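Local structure of tyrocidine synthase 2 (Brevibacillus parabrevis, 6TA8) at residues Tyr114-His119 with Ala124-Leu129; Tyr341-Thr346 with Glu464-Lys469; Arg219-Trp224 with Pro373-Thr378. The protein is a modular synthase whose modelled part is a condensation domain, an alpha/beta fold of two lobes. All blocks are in the same frame, centred on the assembly; numbering follows the deposited sequence.

Interaction 1: residues Tyr114-His119 with Ala124-Leu129; sequences YDLKNH and ARILEL
Leu129 lays its CD1 methyl over one face of the Tyr114 ring, 3.8 Å from the ring centroid and 19° off the ring normal, in a CH-pi contact displaced toward the rim. The closest approach, Leu129 CD1 to Tyr114 CD1, is 3.6 Å. The other branch of the fork, Leu129 CD2, continues along the ring to Tyr114 CE1 at 3.7 Å and on toward the hydroxyl.

A second cluster forms around Leu116, whose methyls both face the helix: Leu116 CD1 lies between Ile126 and Arg125, 3.7 Å from Ile126 CG1, and Leu116 CD2 meets Arg125 CG at 3.8 Å, crossing that side chain at about a right angle. The bend of Arg125 at chi2 (56°) turns its guanidinium along the flank of the helix toward Leu129, whose CD1 lies above one face. Arg125 NE is buried by the contact with no polar partner in the model. On the loop side, Leu116 CD2 sits 3.3 Å above the centre of the His119 ring.

Further out, Asn121 OD1 accepts a hydrogen bond from Ala124 N near the start of the helix. Tyr114 is paired through its backbone with Leu149 and Ala151, and its ring meets that of Phe150 almost parallel. Leu129 and Ile126 also rest on Phe150, so helix 122-134 packs against both parallel strands, 110-115 and 145-152, of one beta-alpha-beta unit.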
loop_
_atom_site.group_PDB
_atom_site.type_symbol
_atom_site.label_atom_id
_atom_site.label_comp_id
_atom_site.label_asym_id
_atom_site.label_seq_id
_atom_site.Cartn_x
_atom_site.Cartn_y
_atom_site.Cartn_z
ATOM N N TYR A 114 -3.798 26.732 9.168
ATOM C CA TYR A 114 -2.799 27.291 10.068
ATOM C C TYR A 114 -2.020 28.379 9.347
ATOM O O TYR A 114 -1.607 28.193 8.198
ATOM C CB TYR A 114 -1.847 26.206 10.582
ATOM C CG TYR A 114 -2.538 25.118 11.370
ATOM C CD1 TYR A 114 -2.782 25.268 12.730
ATOM C CD2 TYR A 114 -2.951 23.944 10.756
ATOM C CE1 TYR A 114 -3.415 24.278 13.455
ATOM C CE2 TYR A 114 -3.584 22.947 11.473
ATOM C CZ TYR A 114 -3.814 23.118 12.820
ATOM O OH TYR A 114 -4.445 22.127 13.535
ATOM N N ASP A 115 -1.820 29.505 10.024
ATOM C CA ASP A 115 -1.096 30.653 9.483
ATOM C C ASP A 115 0.234 30.754 10.227
ATOM O O ASP A 115 0.352 31.464 11.228
ATOM C CB ASP A 115 -1.923 31.932 9.621
ATOM C CG ASP A 115 -1.207 33.156 9.079
ATOM O OD1 ASP A 115 -0.289 32.995 8.248
ATOM O OD2 ASP A 115 -1.565 34.282 9.485
ATOM N N LEU A 116 1.241 30.037 9.726
ATOM C CA LEU A 116 2.568 30.011 10.329
ATOM C C LEU A 116 3.567 30.876 9.567
ATOM O O LEU A 116 4.764 30.570 9.545
ATOM C CB LEU A 116 3.076 28.572 10.422
ATOM C CG LEU A 116 2.159 27.557 11.110
ATOM C CD1 LEU A 116 2.587 26.139 10.773
ATOM C CD2 LEU A 116 2.147 27.771 12.615
ATOM N N LYS A 117 3.097 31.957 8.940
ATOM C CA LYS A 117 3.981 32.808 8.151
ATOM C C LYS A 117 4.946 33.611 9.013
ATOM O O LYS A 117 5.960 34.093 8.496
ATOM C CB LYS A 117 3.158 33.754 7.275
ATOM C CG LYS A 117 2.238 33.050 6.293
ATOM C CD LYS A 117 1.504 34.048 5.413
ATOM C CE LYS A 117 0.204 33.470 4.877
ATOM N NZ LYS A 117 -0.865 33.447 5.915
ATOM N N ASN A 118 4.661 33.767 10.305
ATOM C CA ASN A 118 5.511 34.532 11.206
ATOM C C ASN A 118 6.196 33.672 12.258
ATOM O O ASN A 118 6.974 34.202 13.060
ATOM C CB ASN A 118 4.694 35.629 11.902
ATOM C CG ASN A 118 4.375 36.793 10.984
ATOM O OD1 ASN A 118 4.973 36.943 9.918
ATOM N ND2 ASN A 118 3.429 37.628 11.397
ATOM N N HIS A 119 5.935 32.368 12.278
ATOM C CA HIS A 119 6.461 31.512 13.329
ATOM C C HIS A 119 7.958 31.273 13.138
ATOM O O HIS A 119 8.535 31.540 12.080
ATOM C CB HIS A 119 5.706 30.184 13.361
ATOM C CG HIS A 119 4.331 30.288 13.945
ATOM N ND1 HIS A 119 3.354 31.097 13.406
ATOM C CD2 HIS A 119 3.772 29.691 15.024
ATOM C CE1 HIS A 119 2.251 30.991 14.127
ATOM N NE2 HIS A 119 2.479 30.143 15.113
ATOM N N ALA A 124 9.239 21.816 13.086
ATOM C CA ALA A 124 8.839 21.260 14.374
ATOM C C ALA A 124 7.386 21.578 14.698
ATOM O O ALA A 124 6.721 20.795 15.388
ATOM C CB ALA A 124 9.755 21.778 15.482
ATOM N N ARG A 125 6.877 22.712 14.214
ATOM C CA ARG A 125 5.487 23.071 14.467
ATOM C C ARG A 125 4.541 22.350 13.512
ATOM O O ARG A 125 3.438 21.957 13.908
ATOM C CB ARG A 125 5.312 24.586 14.356
ATOM C CG ARG A 125 3.888 25.078 14.564
ATOM C CD ARG A 125 3.328 24.622 15.900
ATOM N NE ARG A 125 2.032 25.236 16.180
ATOM C CZ ARG A 125 1.238 24.878 17.183
ATOM N NH1 ARG A 125 1.604 23.906 18.007
ATOM N NH2 ARG A 125 0.076 25.493 17.363
ATOM N N ILE A 126 4.954 22.165 12.257
ATOM C CA ILE A 126 4.109 21.458 11.299
ATOM C C ILE A 126 4.040 19.975 11.641
ATOM O O ILE A 126 2.964 19.367 11.608
ATOM C CB ILE A 126 4.614 21.695 9.864
ATOM C CG1 ILE A 126 4.177 23.077 9.374
ATOM C CG2 ILE A 126 4.109 20.612 8.923
ATOM C CD1 ILE A 126 4.824 23.503 8.078
ATOM N N LEU A 127 5.181 19.371 11.987
ATOM C CA LEU A 127 5.188 17.957 12.351
ATOM C C LEU A 127 4.355 17.703 13.602
ATOM O O LEU A 127 3.664 16.682 13.700
ATOM C CB LEU A 127 6.625 17.477 12.556
ATOM C CG LEU A 127 6.804 16.074 13.139
ATOM C CD1 LEU A 127 6.238 15.022 12.195
ATOM C CD2 LEU A 127 8.268 15.798 13.443
ATOM N N GLU A 128 4.406 18.624 14.568
ATOM C CA GLU A 128 3.620 18.462 15.787
ATOM C C GLU A 128 2.127 18.555 15.500
ATOM O O GLU A 128 1.336 17.768 16.032
ATOM C CB GLU A 128 4.038 19.508 16.821
ATOM C CG GLU A 128 3.479 19.267 18.214
ATOM C CD GLU A 128 4.031 20.241 19.239
ATOM O OE1 GLU A 128 4.610 21.270 18.832
ATOM O OE2 GLU A 128 3.885 19.975 20.450
ATOM N N LEU A 129 1.721 19.512 14.662
ATOM C CA LEU A 129 0.313 19.626 14.299
ATOM C C LEU A 129 -0.126 18.488 13.386
ATOM O O LEU A 129 -1.292 18.079 13.425
ATOM C CB LEU A 129 0.049 20.972 13.626
ATOM C CG LEU A 129 0.090 22.209 14.525
ATOM C CD1 LEU A 129 0.162 23.473 13.685
ATOM C CD2 LEU A 129 -1.118 22.244 15.447
#

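Interaction 2: residues Tyr341-Thr346 with Glu464-Lys469; sequences YQIKQT and EHCMAK
Ile343 reaches Cys466 and His465 with a single methyl, CD1, and this apolar touch is the whole of the direct contact. Ile343 CD1 lies 4.0 Å from Cys466 SG and 4.2 Å from His465 CD2. The isoleucine arm is extended at chi2 (172°), which carries CD1 away from its own helix and spans much of a wide gap: Ile343 CA and Cys466 CA are 10.0 Å apart. The methyl meets the imidazole at its edge, near the ring plane, while the Ile343 and His465 side chains run alongside one another, pointing opposite ways. Only 71 Å² is buried, counting both sides.

The polar bond of the contact goes outside it. His465 NE2 is hydrogen-bonded to Tyr273 OH, which probably helps to hold the turn of the imidazole, with its CD2 edge toward the isoleucine.

Charge adds nothing attractive here. Lys344 NZ and Lys469 NZ lie 6.7 Å apart on the exposed side, like charges that would probably repel weakly.

Backbone bonding is regular in residues 341-346, where Gln345 N binds Tyr341 O at 3.0 Å.

Other side chains fill in around the thin contact. Tyr273 touches Lys344, Cys466 and Lys469, and Ile343 also touches Thr283 of helix 277-293. The arrangement is a sparse helix-helix contact, without knobs-into-holes interlocking: the C-terminal part of helix 445-466 is joined to helix 339-351 in the lobe of the condensation domain built on the six-stranded mixed sheet. Domains of this family consist of two such lobes, each resembling chloramphenicol acetyltransferase in fold.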
loop_
_atom_site.group_PDB
_atom_site.type_symbol
_atom_site.label_atom_id
_atom_site.label_comp_id
_atom_site.label_asym_id
_atom_site.label_seq_id
_atom_site.Cartn_x
_atom_site.Cartn_y
_atom_site.Cartn_z
ATOM N N TYR A 341 20.012 -18.755 -14.035
ATOM C CA TYR A 341 19.055 -19.752 -13.567
ATOM C C TYR A 341 18.236 -19.232 -12.391
ATOM O O TYR A 341 17.096 -19.663 -12.194
ATOM C CB TYR A 341 19.790 -21.040 -13.191
ATOM C CG TYR A 341 18.970 -22.035 -12.399
ATOM C CD1 TYR A 341 18.009 -22.823 -13.018
ATOM C CD2 TYR A 341 19.169 -22.195 -11.034
ATOM C CE1 TYR A 341 17.263 -23.736 -12.298
ATOM C CE2 TYR A 341 18.428 -23.106 -10.306
ATOM C CZ TYR A 341 17.477 -23.874 -10.942
ATOM O OH TYR A 341 16.736 -24.783 -10.222
ATOM N N GLN A 342 18.792 -18.299 -11.611
ATOM C CA GLN A 342 18.067 -17.762 -10.464
ATOM C C GLN A 342 16.943 -16.833 -10.904
ATOM O O GLN A 342 15.824 -16.912 -10.382
ATOM C CB GLN A 342 19.031 -17.029 -9.532
ATOM C CG GLN A 342 18.438 -16.678 -8.179
ATOM C CD GLN A 342 18.322 -17.881 -7.266
ATOM O OE1 GLN A 342 19.138 -18.799 -7.325
ATOM N NE2 GLN A 342 17.303 -17.883 -6.413
ATOM N N ILE A 343 17.221 -15.940 -11.857
ATOM C CA ILE A 343 16.194 -15.018 -12.335
ATOM C C ILE A 343 15.087 -15.776 -13.056
ATOM O O ILE A 343 13.898 -15.510 -12.845
ATOM C CB ILE A 343 16.821 -13.937 -13.233
ATOM C CG1 ILE A 343 17.911 -13.181 -12.472
ATOM C CG2 ILE A 343 15.756 -12.969 -13.730
ATOM C CD1 ILE A 343 18.703 -12.224 -13.334
ATOM N N LYS A 344 15.451 -16.733 -13.914
ATOM C CA LYS A 344 14.435 -17.540 -14.583
ATOM C C LYS A 344 13.636 -18.373 -13.589
ATOM O O LYS A 344 12.455 -18.650 -13.824
ATOM C CB LYS A 344 15.081 -18.445 -15.629
ATOM C CG LYS A 344 15.890 -17.708 -16.684
ATOM C CD LYS A 344 16.512 -18.683 -17.667
ATOM C CE LYS A 344 17.176 -17.954 -18.820
ATOM N NZ LYS A 344 17.279 -18.811 -20.030
ATOM N N GLN A 345 14.258 -18.777 -12.479
ATOM C CA GLN A 345 13.537 -19.531 -11.457
ATOM C C GLN A 345 12.448 -18.678 -10.819
ATOM O O GLN A 345 11.306 -19.123 -10.661
ATOM C CB GLN A 345 14.516 -20.038 -10.400
ATOM C CG GLN A 345 13.871 -20.427 -9.084
ATOM C CD GLN A 345 13.530 -21.897 -9.021
ATOM O OE1 GLN A 345 14.104 -22.711 -9.746
ATOM N NE2 GLN A 345 12.594 -22.251 -8.149
ATOM N N THR A 346 12.785 -17.439 -10.454
ATOM C CA THR A 346 11.809 -16.566 -9.808
ATOM C C THR A 346 10.799 -16.024 -10.812
ATOM O O THR A 346 9.605 -15.926 -10.505
ATOM C CB THR A 346 12.533 -15.424 -9.092
ATOM O OG1 THR A 346 13.280 -15.953 -7.990
ATOM C CG2 THR A 346 11.540 -14.390 -8.574
ATOM N N GLU A 464 24.058 -5.164 -13.784
ATOM C CA GLU A 464 25.310 -5.285 -14.521
ATOM C C GLU A 464 25.441 -6.632 -15.220
ATOM O O GLU A 464 26.195 -6.739 -16.194
ATOM C CB GLU A 464 26.497 -5.061 -13.582
ATOM C CG GLU A 464 26.564 -3.654 -13.009
ATOM C CD GLU A 464 27.574 -3.527 -11.885
ATOM O OE1 GLU A 464 28.657 -4.140 -11.982
ATOM O OE2 GLU A 464 27.282 -2.813 -10.901
ATOM N N HIS A 465 24.729 -7.656 -14.748
ATOM C CA HIS A 465 24.709 -8.934 -15.450
ATOM C C HIS A 465 23.701 -8.922 -16.592
ATOM O O HIS A 465 23.967 -9.474 -17.664
ATOM C CB HIS A 465 24.396 -10.069 -14.473
ATOM C CG HIS A 465 23.739 -11.253 -15.111
ATOM N ND1 HIS A 465 24.417 -12.122 -15.939
ATOM C CD2 HIS A 465 22.468 -11.712 -15.043
ATOM C CE1 HIS A 465 23.590 -13.066 -16.354
ATOM N NE2 HIS A 465 22.401 -12.840 -15.824
ATOM N N CYS A 466 22.543 -8.290 -16.382
ATOM C CA CYS A 466 21.521 -8.220 -17.418
ATOM C C CYS A 466 21.861 -7.218 -18.514
ATOM O O CYS A 466 21.301 -7.309 -19.611
ATOM C CB CYS A 466 20.167 -7.863 -16.800
ATOM S SG CYS A 466 19.464 -9.156 -15.751
ATOM N N MET A 467 22.754 -6.264 -18.243
ATOM C CA MET A 467 23.189 -5.333 -19.275
ATOM C C MET A 467 24.285 -5.913 -20.156
ATOM O O MET A 467 24.481 -5.431 -21.277
ATOM C CB MET A 467 23.676 -4.027 -18.643
ATOM C CG MET A 467 22.624 -2.933 -18.601
ATOM S SD MET A 467 23.171 -1.481 -17.687
ATOM C CE MET A 467 24.804 -1.242 -18.384
ATOM N N ALA A 468 25.001 -6.931 -19.676
ATOM C CA ALA A 468 26.010 -7.586 -20.499
ATOM C C ALA A 468 25.392 -8.573 -21.479
ATOM O O ALA A 468 25.955 -8.806 -22.554
ATOM C CB ALA A 468 27.033 -8.296 -19.611
ATOM N N LYS A 469 24.247 -9.155 -21.132
ATOM C CA LYS A 469 23.572 -10.111 -22.004
ATOM C C LYS A 469 23.107 -9.449 -23.296
ATOM O O LYS A 469 23.454 -9.895 -24.390
ATOM C CB LYS A 469 22.380 -10.747 -21.284
ATOM C CG LYS A 469 22.708 -11.337 -19.920
ATOM C CD LYS A 469 23.761 -12.433 -20.015
ATOM C CE LYS A 469 23.323 -13.553 -20.948
ATOM N NZ LYS A 469 21.961 -14.058 -20.621
#

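Interaction 3: residues Arg219-Trp224 with Pro373-Thr378; sequences REVAYW and PPLAFT
The indole of Trp224 turns away from Leu375, which meets this residue at its root, Leu375 CD1 to Trp224 CB at 4.0 Å. Over the centre of one indole face lies Tyr223 CD2, 3.7 Å above the plane. At the indole edge Glu220 OE2 accepts a hydrogen bond from Trp224 NE1, 3.0 Å long and fairly straight (161°); it lies near the ring plane, and the N-H arrives on the anti side of the carboxylate, 21° out of its plane. Across from the helix, the Phe377 ring carries Leu375 CD2 over the centre of one face. Tyr360 meets both Trp224 and Phe377 edge-to-face, tying the two aromatic groups into one cluster.

Beside the rings, Val221 CG1 presses on the rim of the Pro373 ring, 3.7 Å from Pro373 CD and close to CG and CB. With CG1 anti to the backbone N (chi1 -177°), the valine points this branch into the corner between Pro373 and Leu375; Leu375 CD1 is 4.2 Å from Val221 CG1.

No hydrogen bond crosses between residues 219-224 and 373-378, which meet through hydrocarbon alone; one turn further on, a weak hydrogen bond links Thr378 N to Glu228 OE1 of the same helix. The polar bond of residues 219-224 is internal; it helps to fix the indole's rotation and supplies the buried Glu220 carboxylate with a donor, probably easing the cost of burying its charge.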
loop_
_atom_site.group_PDB
_atom_site.type_symbol
_atom_site.label_atom_id
_atom_site.label_comp_id
_atom_site.label_asym_id
_atom_site.label_seq_id
_atom_site.Cartn_x
_atom_site.Cartn_y
_atom_site.Cartn_z
ATOM N N ARG A 219 -10.752 -23.540 -9.161
ATOM C CA ARG A 219 -9.680 -24.171 -9.918
ATOM C C ARG A 219 -8.295 -23.798 -9.404
ATOM O O ARG A 219 -7.304 -24.363 -9.880
ATOM C CB ARG A 219 -9.800 -23.800 -11.398
ATOM C CG ARG A 219 -11.130 -24.199 -12.023
ATOM C CD ARG A 219 -11.110 -24.037 -13.534
ATOM N NE ARG A 219 -11.905 -22.897 -13.979
ATOM C CZ ARG A 219 -11.432 -21.898 -14.718
ATOM N NH1 ARG A 219 -10.161 -21.895 -15.098
ATOM N NH2 ARG A 219 -12.229 -20.902 -15.080
ATOM N N GLU A 220 -8.205 -22.870 -8.452
ATOM C CA GLU A 220 -6.935 -22.461 -7.868
ATOM C C GLU A 220 -6.556 -23.264 -6.632
ATOM O O GLU A 220 -5.397 -23.201 -6.208
ATOM C CB GLU A 220 -6.977 -20.977 -7.485
ATOM C CG GLU A 220 -7.016 -20.008 -8.650
ATOM C CD GLU A 220 -6.957 -18.563 -8.189
ATOM O OE1 GLU A 220 -7.780 -17.748 -8.657
ATOM O OE2 GLU A 220 -6.091 -18.246 -7.347
ATOM N N VAL A 221 -7.498 -24.009 -6.047
ATOM C CA VAL A 221 -7.256 -24.656 -4.759
ATOM C C VAL A 221 -6.096 -25.638 -4.854
ATOM O O VAL A 221 -5.289 -25.757 -3.924
ATOM C CB VAL A 221 -8.541 -25.342 -4.256
ATOM C CG1 VAL A 221 -8.314 -25.956 -2.884
ATOM C CG2 VAL A 221 -9.691 -24.347 -4.218
ATOM N N ALA A 222 -5.987 -26.351 -5.979
ATOM C CA ALA A 222 -4.904 -27.317 -6.135
ATOM C C ALA A 222 -3.538 -26.644 -6.103
ATOM O O ALA A 222 -2.571 -27.229 -5.602
ATOM C CB ALA A 222 -5.081 -28.099 -7.437
ATOM N N TYR A 223 -3.437 -25.420 -6.624
ATOM C CA TYR A 223 -2.157 -24.719 -6.614
ATOM C C TYR A 223 -1.791 -24.262 -5.208
ATOM O O TYR A 223 -0.679 -24.516 -4.732
ATOM C CB TYR A 223 -2.198 -23.527 -7.570
ATOM C CG TYR A 223 -1.030 -22.586 -7.391
ATOM C CD1 TYR A 223 0.222 -22.903 -7.896
ATOM C CD2 TYR A 223 -1.178 -21.385 -6.706
ATOM C CE1 TYR A 223 1.295 -22.050 -7.730
ATOM C CE2 TYR A 223 -0.108 -20.526 -6.534
ATOM C CZ TYR A 223 1.125 -20.865 -7.050
ATOM O OH TYR A 223 2.194 -20.017 -6.885
ATOM N N TRP A 224 -2.714 -23.575 -4.530
ATOM C CA TRP A 224 -2.430 -23.084 -3.186
ATOM C C TRP A 224 -2.239 -24.226 -2.197
ATOM O O TRP A 224 -1.456 -24.097 -1.249
ATOM C CB TRP A 224 -3.548 -22.155 -2.714
ATOM C CG TRP A 224 -3.748 -20.949 -3.583
ATOM C CD1 TRP A 224 -4.829 -20.677 -4.369
ATOM C CD2 TRP A 224 -2.842 -19.850 -3.751
ATOM N NE1 TRP A 224 -4.653 -19.477 -5.016
ATOM C CE2 TRP A 224 -3.442 -18.950 -4.654
ATOM C CE3 TRP A 224 -1.583 -19.541 -3.227
ATOM C CZ2 TRP A 224 -2.827 -17.763 -5.045
ATOM C CZ3 TRP A 224 -0.974 -18.360 -3.616
ATOM C CH2 TRP A 224 -1.597 -17.486 -4.516
ATOM N N PRO A 373 -10.080 -30.048 -1.910
ATOM C CA PRO A 373 -8.783 -30.253 -1.260
ATOM C C PRO A 373 -8.699 -29.434 0.014
ATOM O O PRO A 373 -8.887 -28.209 -0.015
ATOM C CB PRO A 373 -7.771 -29.761 -2.310
ATOM C CG PRO A 373 -8.562 -29.569 -3.577
ATOM C CD PRO A 373 -9.937 -29.224 -3.122
ATOM N N PRO A 374 -8.437 -30.074 1.158
ATOM C CA PRO A 374 -8.435 -29.340 2.432
ATOM C C PRO A 374 -7.374 -28.252 2.497
ATOM O O PRO A 374 -6.231 -28.509 2.887
ATOM C CB PRO A 374 -8.171 -30.439 3.471
ATOM C CG PRO A 374 -8.568 -31.715 2.794
ATOM C CD PRO A 374 -8.227 -31.518 1.349
ATOM N N LEU A 375 -7.745 -27.032 2.115
ATOM C CA LEU A 375 -6.851 -25.887 2.231
ATOM C C LEU A 375 -6.899 -25.365 3.662
ATOM O O LEU A 375 -7.974 -25.027 4.169
ATOM C CB LEU A 375 -7.248 -24.796 1.237
ATOM C CG LEU A 375 -6.121 -23.971 0.607
ATOM C CD1 LEU A 375 -6.678 -23.014 -0.435
ATOM C CD2 LEU A 375 -5.338 -23.211 1.662
ATOM N N ALA A 376 -5.738 -25.297 4.311
ATOM C CA ALA A 376 -5.656 -24.895 5.706
ATOM C C ALA A 376 -5.035 -23.521 5.915
ATOM O O ALA A 376 -5.130 -22.986 7.027
ATOM C CB ALA A 376 -4.863 -25.934 6.513
ATOM N N PHE A 377 -4.416 -22.938 4.889
ATOM C CA PHE A 377 -3.760 -21.633 4.983
ATOM C C PHE A 377 -2.752 -21.616 6.132
ATOM O O PHE A 377 -2.911 -20.908 7.125
ATOM C CB PHE A 377 -4.790 -20.510 5.145
ATOM C CG PHE A 377 -5.925 -20.579 4.168
ATOM C CD1 PHE A 377 -5.812 -20.006 2.913
ATOM C CD2 PHE A 377 -7.109 -21.215 4.505
ATOM C CE1 PHE A 377 -6.856 -20.068 2.012
ATOM C CE2 PHE A 377 -8.156 -21.281 3.609
ATOM C CZ PHE A 377 -8.028 -20.708 2.359
ATOM N N THR A 378 -1.700 -22.422 5.979
ATOM C CA THR A 378 -0.712 -22.611 7.033
ATOM C C THR A 378 0.519 -21.728 6.881
ATOM O O THR A 378 1.311 -21.634 7.825
ATOM C CB THR A 378 -0.269 -24.079 7.090
ATOM O OG1 THR A 378 0.333 -24.450 5.843
ATOM C CG2 THR A 378 -1.457 -24.985 7.364
#

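The three contacts lie in one condensation domain but at separate places on it, and none touches another. Interaction 1 is remote from both others: its centre is 50 Å from that of interaction 2 and 53 Å from that of interaction 3, which lies on the opposite side of the chain's centre. Interactions 2 and 3 are closer, with nearest atoms about 9 Å apart and centres 31 Å apart. Their segments alternate along the chain, so residues 219-224, 341-346, 373-378 and 464-469 interleave. Interaction 1, by contrast, closes within a short span of sequence. It joins strand and helix of a beta-alpha-beta unit, interaction 2 two helices, and interaction 3 a helix and a loop.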